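PDB 5DWN: phosphinothricin N-acetyltransferase from Brucella ovis, which probably transfers an acyl group, as acetyltransferases of the GNAT family do, and binds acetyl coenzyme A. Local coordinates for residues D68-G73 with Y95-A100. Sequence-based numbering, arbitrary orientation.
With ACO (acetyl coenzyme *a), chain E.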
loop_
_atom_site.group_PDB
_atom_site.type_symbol
_atom_site.label_atom_id
_atom_site.label_comp_id
_atom_site.label_asym_id
_atom_site.label_seq_id
_atom_site.Cartn_x
_atom_site.Cartn_y
_atom_site.Cartn_z
ATOM N N ASP A 68 5.094 27.729 -21.881
ATOM C CA ASP A 68 5.508 27.855 -23.275
ATOM C C ASP A 68 5.012 26.669 -24.100
ATOM O O ASP A 68 5.730 26.121 -24.934
ATOM C CB ASP A 68 7.027 28.013 -23.376
ATOM C CG ASP A 68 7.552 29.177 -22.540
ATOM O OD1 ASP A 68 8.493 28.969 -21.737
ATOM O OD2 ASP A 68 7.023 30.302 -22.688
ATOM N N GLY A 69 3.771 26.260 -23.848
ATOM C CA GLY A 69 3.145 25.178 -24.573
ATOM C C GLY A 69 3.636 23.786 -24.234
ATOM O O GLY A 69 3.182 22.825 -24.861
ATOM N N ARG A 70 4.541 23.639 -23.271
ATOM C CA ARG A 70 5.122 22.344 -22.933
ATOM C C ARG A 70 4.678 21.923 -21.539
ATOM O O ARG A 70 4.646 22.740 -20.614
ATOM C CB ARG A 70 6.656 22.402 -23.000
ATOM C CG ARG A 70 7.355 21.144 -22.517
ATOM C CD ARG A 70 8.810 21.050 -23.013
ATOM N NE ARG A 70 9.763 21.828 -22.222
ATOM C CZ ARG A 70 10.542 21.325 -21.262
ATOM N NH1 ARG A 70 11.375 22.123 -20.608
ATOM N NH2 ARG A 70 10.491 20.032 -20.947
ATOM N N VAL A 71 4.333 20.649 -21.391
ATOM C CA VAL A 71 4.055 20.096 -20.072
ATOM C C VAL A 71 5.391 19.831 -19.385
ATOM O O VAL A 71 6.241 19.101 -19.915
ATOM C CB VAL A 71 3.208 18.819 -20.166
ATOM C CG1 VAL A 71 3.260 18.038 -18.852
ATOM C CG2 VAL A 71 1.749 19.176 -20.512
ATOM N N LEU A 72 5.586 20.431 -18.204
ATOM C CA LEU A 72 6.839 20.295 -17.468
ATOM C C LEU A 72 6.769 19.277 -16.338
ATOM O O LEU A 72 7.812 18.878 -15.803
ATOM C CB LEU A 72 7.248 21.653 -16.886
ATOM C CG LEU A 72 7.213 22.807 -17.885
ATOM C CD1 LEU A 72 7.549 24.133 -17.208
ATOM C CD2 LEU A 72 8.158 22.510 -19.029
ATOM N N GLY A 73 5.581 18.859 -15.946
ATOM C CA GLY A 73 5.457 17.963 -14.812
ATOM C C GLY A 73 3.992 17.620 -14.657
ATOM O O GLY A 73 3.119 18.264 -15.242
ATOM N N TYR A 95 5.734 13.936 -10.709
ATOM C CA TYR A 95 6.920 13.753 -11.534
ATOM C C TYR A 95 7.165 15.025 -12.331
ATOM O O TYR A 95 6.260 15.504 -13.018
ATOM C CB TYR A 95 6.757 12.569 -12.487
ATOM C CG TYR A 95 6.798 11.255 -11.763
ATOM C CD1 TYR A 95 7.986 10.567 -11.639
ATOM C CD2 TYR A 95 5.660 10.725 -11.151
ATOM C CE1 TYR A 95 8.054 9.372 -10.957
ATOM C CE2 TYR A 95 5.722 9.509 -10.462
ATOM C CZ TYR A 95 6.927 8.854 -10.369
ATOM O OH TYR A 95 7.041 7.663 -9.692
ATOM N N ILE A 96 8.388 15.538 -12.267
ATOM C CA ILE A 96 8.782 16.774 -12.946
ATOM C C ILE A 96 9.858 16.429 -13.969
ATOM O O ILE A 96 10.736 15.605 -13.693
ATOM C CB ILE A 96 9.303 17.809 -11.929
ATOM C CG1 ILE A 96 8.255 18.079 -10.844
ATOM C CG2 ILE A 96 9.728 19.127 -12.616
ATOM C CD1 ILE A 96 6.967 18.756 -11.381
ATOM N N ALA A 97 9.778 17.027 -15.153
ATOM C CA ALA A 97 10.798 16.768 -16.165
ATOM C C ALA A 97 12.166 17.220 -15.647
ATOM O O ALA A 97 12.256 18.227 -14.948
ATOM C CB ALA A 97 10.464 17.495 -17.475
ATOM N N PRO A 98 13.248 16.496 -15.971
ATOM C CA PRO A 98 14.577 16.863 -15.429
ATOM C C PRO A 98 14.983 18.319 -15.616
ATOM O O PRO A 98 15.445 18.963 -14.662
ATOM C CB PRO A 98 15.522 15.923 -16.191
ATOM C CG PRO A 98 14.691 14.776 -16.553
ATOM C CD PRO A 98 13.319 15.311 -16.835
ATOM N N ASP A 99 14.833 18.865 -16.821
ATOM C CA ASP A 99 15.240 20.257 -16.989
ATOM C C ASP A 99 14.280 21.237 -16.329
ATOM O O ASP A 99 14.479 22.446 -16.452
ATOM C CB ASP A 99 15.401 20.599 -18.472
ATOM C CG ASP A 99 14.108 20.469 -19.246
ATOM O OD1 ASP A 99 13.195 19.749 -18.780
ATOM O OD2 ASP A 99 14.015 21.071 -20.336
ATOM N N ALA A 100 13.252 20.762 -15.630
ATOM C CA ALA A 100 12.354 21.648 -14.912
ATOM C C ALA A 100 12.407 21.463 -13.395
ATOM O O ALA A 100 11.634 22.111 -12.688
ATOM C CB ALA A 100 10.919 21.453 -15.421
HETATM N N1A ACO E . 17.504 18.955 -1.942
HETATM C C2A ACO E . 16.970 19.745 -1.003
HETATM N N3A ACO E . 15.809 20.406 -1.025
HETATM C C4A ACO E . 15.162 20.201 -2.178
HETATM C C5A ACO E . 15.593 19.426 -3.242
HETATM C C6A ACO E . 16.829 18.767 -3.093
HETATM N N6A ACO E . 17.345 17.934 -4.003
HETATM N N7A ACO E . 14.666 19.446 -4.274
HETATM C C8A ACO E . 13.707 20.212 -3.812
HETATM N N9A ACO E . 13.939 20.701 -2.555
HETATM C C1B ACO E . 13.050 21.572 -1.789
HETATM C C2B ACO E . 12.965 22.999 -2.341
HETATM O O2B ACO E . 13.907 23.867 -1.717
HETATM C C3B ACO E . 11.533 23.374 -1.966
HETATM O O3B ACO E . 11.440 23.822 -0.597
HETATM P P3B ACO E . 11.295 25.376 -0.161
HETATM O O7A ACO E . 11.150 25.446 1.324
HETATM O O8A ACO E . 12.569 26.037 -0.704
HETATM O O9A ACO E . 10.089 25.941 -0.902
HETATM C C4B ACO E . 10.765 22.056 -2.101
HETATM O O4B ACO E . 11.744 21.024 -1.844
HETATM C C5B ACO E . 10.110 21.833 -3.441
HETATM O O5B ACO E . 11.066 22.163 -4.470
HETATM P P1A ACO E . 10.745 22.045 -6.006
HETATM O O1A ACO E . 11.666 22.831 -6.858
HETATM O O2A ACO E . 9.312 22.389 -6.256
HETATM O O3A ACO E . 10.863 20.497 -6.357
HETATM P P2A ACO E . 10.763 19.774 -7.769
HETATM O O4A ACO E . 10.119 20.681 -8.732
HETATM O O5A ACO E . 12.176 19.395 -8.211
HETATM O O6A ACO E . 9.917 18.464 -7.480
HETATM C CBP ACO E . 10.362 16.097 -7.233
HETATM C CCP ACO E . 10.501 17.488 -6.617
HETATM C CDP ACO E . 10.957 15.070 -6.263
HETATM C CEP ACO E . 8.872 15.800 -7.452
HETATM C CAP ACO E . 11.109 16.058 -8.590
HETATM O OAP ACO E . 12.479 16.334 -8.378
HETATM C C9P ACO E . 10.960 14.778 -9.394
HETATM O O9P ACO E . 10.055 14.682 -10.218
HETATM N N8P ACO E . 11.844 13.808 -9.136
HETATM C C7P ACO E . 11.948 12.589 -9.928
HETATM C C6P ACO E . 10.645 11.811 -9.963
HETATM C C5P ACO E . 10.231 11.326 -8.596
HETATM O O5P ACO E . 11.037 10.806 -7.832
HETATM N N4P ACO E . 8.947 11.469 -8.286
HETATM C C3P ACO E . 8.376 10.939 -7.056
HETATM C C2P ACO E . 8.230 12.017 -6.003
HETATM S S1P ACO E . 7.591 11.382 -4.414
HETATM C C ACO E . 5.869 11.122 -4.695
HETATM O O ACO E . 5.355 11.274 -5.768
HETATM C CH3 ACO E . 5.145 10.631 -3.475
#
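The side chains of Arg70 and Asp99 approach from opposite directions and form a salt bridge where both residues are exposed. Arg70 NH1 lies 2.9 Å from Asp99 OD2, but the hydrogen bond is bent and weak. A second weak bond runs from NH2 to OD1. The guanidinium and carboxylate planes are turned 42° apart; Asp99 OD1 lies in the guanidinium plane at its edge, while OD2 approaches obliquely. The Arg70 chain bends at chi3 (81°), and one guanidinium face rests on Leu72 CD2. Further in, Leu72 CB packs on the methyl of Ala100, CB to CB 4.0 Å. Ile105 of helix 105-119 touches both residues. The backbones are joined by a nearly straight bond from Ala97 N to Leu72 O, 2.8 Å. Next to it, Gly73 and Ile96 form an antiparallel non-hydrogen-bonded pair. Ile96 turns its CD1 over Gly73 CA, at 3.8 Å. The N-H of Ile96 points away from strand 70-79 and donates to O9P of acetyl coenzyme A, 2.8 Å. The Tyr95 ring lies with one face against N4P of the cofactor. The contact joins neighbouring strands 70-79 and 89-96 of a beta hairpin, where the second strand leads into the acetyl-CoA-binding loop before helix 105-119, as in the GNAT fold.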